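Mandelate racemase / muconate lactonizing enzyme (Burkholderia pseudomallei, PDB 2POD) is of unknown function but belongs to the enolase superfamily, binds a metal ion in its barrel domain and may have lyase activity. Local coordinates at residues L153-F156 with E162-L165; W178-Y183 with E202-I207. All blocks are in the same frame, centred on the assembly; numbering follows the deposited sequence.

Contact 1 (L153-F156 with E162-L165)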
loop_
_atom_site.group_PDB
_atom_site.type_symbol
_atom_site.label_atom_id
_atom_site.label_comp_id
_atom_site.label_asym_id
_atom_site.label_seq_id
_atom_site.Cartn_x
_atom_site.Cartn_y
_atom_site.Cartn_z
ATOM N N LEU B 153 44.851 -6.527 -3.560
ATOM C CA LEU B 153 44.088 -7.320 -2.594
ATOM C C LEU B 153 44.799 -7.437 -1.250
ATOM O O LEU B 153 44.208 -7.153 -0.208
ATOM C CB LEU B 153 43.763 -8.710 -3.151
ATOM C CG LEU B 153 43.099 -9.706 -2.190
ATOM C CD1 LEU B 153 41.588 -9.502 -2.113
ATOM C CD2 LEU B 153 43.440 -11.143 -2.566
ATOM N N ASN B 154 46.067 -7.848 -1.285
ATOM C CA ASN B 154 46.876 -7.954 -0.074
ATOM C C ASN B 154 47.162 -6.600 0.550
ATOM O O ASN B 154 47.222 -6.480 1.774
ATOM C CB ASN B 154 48.184 -8.702 -0.350
ATOM C CG ASN B 154 48.015 -10.212 -0.304
ATOM O OD1 ASN B 154 47.657 -10.782 0.732
ATOM N ND2 ASN B 154 48.273 -10.867 -1.433
ATOM N N ALA B 155 47.322 -5.586 -0.301
ATOM C CA ALA B 155 47.451 -4.205 0.144
ATOM C C ALA B 155 46.274 -3.725 1.006
ATOM O O ALA B 155 46.504 -3.218 2.101
ATOM C CB ALA B 155 47.699 -3.269 -1.033
ATOM N N PHE B 156 45.030 -3.907 0.550
ATOM C CA PHE B 156 43.878 -3.503 1.374
ATOM C C PHE B 156 43.644 -4.310 2.652
ATOM O O PHE B 156 43.115 -3.783 3.636
ATOM C CB PHE B 156 42.589 -3.215 0.568
ATOM C CG PHE B 156 41.682 -4.415 0.324
ATOM C CD1 PHE B 156 41.528 -4.920 -0.963
ATOM C CD2 PHE B 156 40.918 -4.973 1.350
ATOM C CE1 PHE B 156 40.674 -5.992 -1.220
ATOM C CE2 PHE B 156 40.067 -6.056 1.108
ATOM C CZ PHE B 156 39.942 -6.563 -0.181
ATOM N N GLU B 162 48.704 2.660 2.883
ATOM C CA GLU B 162 49.712 2.782 1.831
ATOM C C GLU B 162 49.098 2.750 0.436
ATOM O O GLU B 162 49.496 3.522 -0.439
ATOM C CB GLU B 162 50.765 1.675 1.964
ATOM C CG GLU B 162 51.992 2.075 2.770
ATOM C CD GLU B 162 52.515 0.944 3.642
ATOM O OE1 GLU B 162 53.070 -0.034 3.087
ATOM O OE2 GLU B 162 52.371 1.037 4.883
ATOM N N LEU B 163 48.127 1.860 0.244
ATOM C CA LEU B 163 47.455 1.674 -1.043
ATOM C C LEU B 163 46.629 2.903 -1.427
ATOM O O LEU B 163 46.613 3.312 -2.592
ATOM C CB LEU B 163 46.579 0.419 -0.989
ATOM C CG LEU B 163 45.478 0.172 -2.021
ATOM C CD1 LEU B 163 46.049 -0.120 -3.403
ATOM C CD2 LEU B 163 44.631 -0.974 -1.548
ATOM N N ALA B 164 45.966 3.481 -0.428
ATOM C CA ALA B 164 45.214 4.719 -0.575
ATOM C C ALA B 164 46.090 5.882 -1.038
ATOM O O ALA B 164 45.780 6.538 -2.034
ATOM C CB ALA B 164 44.516 5.057 0.729
ATOM N N LEU B 165 47.193 6.110 -0.324
ATOM C CA LEU B 165 48.175 7.151 -0.661
ATOM C C LEU B 165 48.779 6.974 -2.056
ATOM O O LEU B 165 48.995 7.951 -2.782
ATOM C CB LEU B 165 49.283 7.194 0.393
ATOM C CG LEU B 165 48.921 7.776 1.766
ATOM C CD1 LEU B 165 49.940 7.343 2.822
ATOM C CD2 LEU B 165 48.789 9.307 1.723
#
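Leu163 carries its side of this small apolar contact, reaching from helix 160-170 to two consecutive residues of helix 152-158. Its CB lies against the methyl of Ala155, with 3.9 Å between Leu163 CB and Ala155 CB. One branch, Leu163 CD2, goes further and settles against the backbone of Phe156, 3.6 Å from Phe156 N and 3.7 Å from Phe156 CB. The first torsion of Leu163 sets this reach: with CG opposite the backbone N (chi1 163°), the fork extends from its own helix toward the other. Ala155, a mere methyl, allows the approach, and the alpha carbons of Ala155 and Leu163 are 6.0 Å apart. The two helices, separated by a single residue, lie between parallel barrel strands 117-122 and 174-177 of the modified TIM barrel, (beta/alpha)7beta, of the enolase superfamily; helix 160-170 leads into strand 174-177. Leu163 and Ala164 both rest on Met175 of that strand, while Ala164 also meets Ile207 of helix 202-210. The ring of Phe156 turns away from Leu163, because chi1 of 89° places CG between the backbone N and the carbonyl carbon. Leu153 O, one turn back, sits 3.6 Å above one ring face, displaced toward the rim. Farther out, the Phe156 side chain touches Ile177 and Cys123, and its ring forms an edge-to-face pair with Trp178.

Contact 2 (W178-Y183 with E202-I207)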
loop_
_atom_site.group_PDB
_atom_site.type_symbol
_atom_site.label_atom_id
_atom_site.label_comp_id
_atom_site.label_asym_id
_atom_site.label_seq_id
_atom_site.Cartn_x
_atom_site.Cartn_y
_atom_site.Cartn_z
ATOM N N TRP B 178 36.789 -5.214 -0.244
ATOM C CA TRP B 178 35.850 -6.211 0.266
ATOM C C TRP B 178 36.272 -6.998 1.519
ATOM O O TRP B 178 36.268 -8.231 1.495
ATOM C CB TRP B 178 35.395 -7.157 -0.851
ATOM C CG TRP B 178 36.502 -7.780 -1.642
ATOM C CD1 TRP B 178 37.070 -9.008 -1.437
ATOM C CD2 TRP B 178 37.173 -7.214 -2.776
ATOM N NE1 TRP B 178 38.055 -9.236 -2.368
ATOM C CE2 TRP B 178 38.141 -8.152 -3.200
ATOM C CE3 TRP B 178 37.054 -6.004 -3.473
ATOM C CZ2 TRP B 178 38.977 -7.919 -4.291
ATOM C CZ3 TRP B 178 37.890 -5.772 -4.545
ATOM C CH2 TRP B 178 38.831 -6.729 -4.953
ATOM N N PRO B 179 36.578 -6.299 2.638
ATOM C CA PRO B 179 37.180 -6.972 3.799
ATOM C C PRO B 179 36.250 -7.844 4.675
ATOM O O PRO B 179 36.735 -8.496 5.602
ATOM C CB PRO B 179 37.733 -5.808 4.619
ATOM C CG PRO B 179 36.839 -4.673 4.301
ATOM C CD PRO B 179 36.383 -4.858 2.888
ATOM N N PHE B 180 34.946 -7.857 4.395
ATOM C CA PHE B 180 33.988 -8.643 5.188
ATOM C C PHE B 180 33.816 -10.059 4.641
ATOM O O PHE B 180 33.260 -10.926 5.312
ATOM C CB PHE B 180 32.627 -7.938 5.277
ATOM C CG PHE B 180 32.691 -6.561 5.887
ATOM C CD1 PHE B 180 32.839 -5.439 5.083
ATOM C CD2 PHE B 180 32.608 -6.395 7.261
ATOM C CE1 PHE B 180 32.900 -4.175 5.634
ATOM C CE2 PHE B 180 32.681 -5.134 7.829
ATOM C CZ PHE B 180 32.823 -4.021 7.016
ATOM N N ASP B 181 34.321 -10.277 3.429
ATOM C CA ASP B 181 34.302 -11.577 2.747
ATOM C C ASP B 181 34.711 -12.855 3.512
ATOM O O ASP B 181 33.989 -13.855 3.423
ATOM C CB ASP B 181 35.035 -11.492 1.406
ATOM C CG ASP B 181 34.263 -10.705 0.367
ATOM O OD1 ASP B 181 33.529 -9.759 0.739
ATOM O OD2 ASP B 181 34.390 -11.042 -0.831
ATOM N N PRO B 182 35.851 -12.843 4.256
ATOM C CA PRO B 182 36.259 -14.128 4.846
ATOM C C PRO B 182 35.414 -14.568 6.044
ATOM O O PRO B 182 35.468 -15.738 6.441
ATOM C CB PRO B 182 37.710 -13.876 5.295
ATOM C CG PRO B 182 38.088 -12.531 4.756
ATOM C CD PRO B 182 36.815 -11.781 4.607
ATOM N N TYR B 183 34.640 -13.641 6.605
ATOM C CA TYR B 183 33.823 -13.933 7.780
ATOM C C TYR B 183 32.462 -14.542 7.439
ATOM O O TYR B 183 31.800 -15.113 8.305
ATOM C CB TYR B 183 33.718 -12.701 8.682
ATOM C CG TYR B 183 35.084 -12.155 9.046
ATOM C CD1 TYR B 183 35.550 -10.965 8.493
ATOM C CD2 TYR B 183 35.927 -12.855 9.913
ATOM C CE1 TYR B 183 36.814 -10.472 8.808
ATOM C CE2 TYR B 183 37.191 -12.377 10.231
ATOM C CZ TYR B 183 37.628 -11.183 9.677
ATOM O OH TYR B 183 38.881 -10.702 9.995
ATOM N N GLU B 202 39.019 -2.384 10.381
ATOM C CA GLU B 202 40.381 -1.831 10.400
ATOM C C GLU B 202 40.975 -1.336 9.061
ATOM O O GLU B 202 41.682 -0.332 9.058
ATOM C CB GLU B 202 41.348 -2.771 11.129
ATOM C CG GLU B 202 41.265 -2.705 12.654
ATOM C CD GLU B 202 42.084 -3.789 13.339
ATOM O OE1 GLU B 202 41.729 -4.175 14.475
ATOM O OE2 GLU B 202 43.081 -4.257 12.744
ATOM N N PRO B 203 40.698 -2.027 7.924
ATOM C CA PRO B 203 40.899 -1.373 6.620
ATOM C C PRO B 203 40.257 0.001 6.387
ATOM O O PRO B 203 40.782 0.767 5.586
ATOM C CB PRO B 203 40.343 -2.396 5.630
ATOM C CG PRO B 203 40.590 -3.693 6.288
ATOM C CD PRO B 203 40.292 -3.437 7.737
ATOM N N PHE B 204 39.151 0.314 7.064
ATOM C CA PHE B 204 38.502 1.615 6.892
ATOM C C PHE B 204 39.148 2.723 7.714
ATOM O O PHE B 204 39.205 3.870 7.270
ATOM C CB PHE B 204 36.989 1.536 7.157
ATOM C CG PHE B 204 36.257 0.662 6.186
ATOM C CD1 PHE B 204 35.892 1.148 4.934
ATOM C CD2 PHE B 204 35.955 -0.656 6.512
ATOM C CE1 PHE B 204 35.230 0.336 4.023
ATOM C CE2 PHE B 204 35.301 -1.481 5.607
ATOM C CZ PHE B 204 34.936 -0.986 4.360
ATOM N N GLU B 205 39.627 2.377 8.908
ATOM C CA GLU B 205 40.264 3.352 9.800
ATOM C C GLU B 205 41.646 3.776 9.307
ATOM O O GLU B 205 42.008 4.950 9.419
ATOM C CB GLU B 205 40.347 2.818 11.233
ATOM C CG GLU B 205 40.670 3.887 12.277
ATOM C CD GLU B 205 39.909 3.705 13.579
ATOM O OE1 GLU B 205 39.869 4.667 14.378
ATOM O OE2 GLU B 205 39.354 2.607 13.806
ATOM N N LYS B 206 42.397 2.818 8.762
ATOM C CA LYS B 206 43.718 3.065 8.180
ATOM C C LYS B 206 43.692 4.134 7.092
ATOM O O LYS B 206 44.496 5.068 7.120
ATOM C CB LYS B 206 44.323 1.767 7.637
ATOM C CG LYS B 206 45.142 0.996 8.664
ATOM C CD LYS B 206 45.570 -0.371 8.146
ATOM C CE LYS B 206 46.774 -0.908 8.916
ATOM N NZ LYS B 206 46.412 -1.467 10.251
ATOM N N ILE B 207 42.755 4.009 6.153
ATOM C CA ILE B 207 42.634 4.981 5.068
ATOM C C ILE B 207 41.965 6.297 5.490
ATOM O O ILE B 207 42.191 7.338 4.869
ATOM C CB ILE B 207 42.050 4.374 3.741
ATOM C CG1 ILE B 207 40.591 4.751 3.507
ATOM C CG2 ILE B 207 42.231 2.883 3.674
ATOM C CD1 ILE B 207 40.431 5.660 2.331
#
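Two neighbouring residues on each side, Pro179 with Phe180 and Pro203 with Phe204, give this contact its shape. The Phe204 ring projects from the first turn of helix 202-210, and the rim of its CE2 corner is the bump. The hollow it enters is formed by the Pro179 ring and the CE1 corner of Phe180: Phe204 CE2 lies 3.8 Å from Pro179 CG and 3.6 Å from Phe180 CE1. The two phenyl groups meet rim to rim, neither over the other's face; their centroids are 6.0 Å apart and their planes inclined by 29°. Beside them Pro179 CB meets Pro203 CG at 3.9 Å, one pyrrolidine against another. A type I turn from Trp178 to Asp181 presents Pro179 and Phe180 to the helix just after barrel strand 174-177 ends. The contact thus joins the loop following one strand of the barrel to the helix leading into the next, 216-220, as in a beta-alpha-beta crossover. Val219 of that strand touches both phenyl rings, and Leu237 meets them from helix 227-237. With all four touching residues buried and no hydrogen bond between the segments, cohesion here rests on dispersion and the exclusion of water.

Contacts 1 and 2 follow one another along the chain, and their centres are 11 Å apart. They also touch directly: Phe156 CZ packs 3.4 Å from Trp178 N, Leu153 CD1 lies 3.6 Å from Trp178 NE1, and Phe156 O is 3.7 Å from Pro203 CG. Residues 153-156 therefore meet both halves of contact 2, so contact 1 and contact 2 are packed against each other directly. The sodium ion, bound by Glu220, Glu246 and Glu272, is about 11 Å from the side chain of Phe156 and about 12 Å from that of Pro179. Trp178 bridges toward the site, since its side chain touches Glu220.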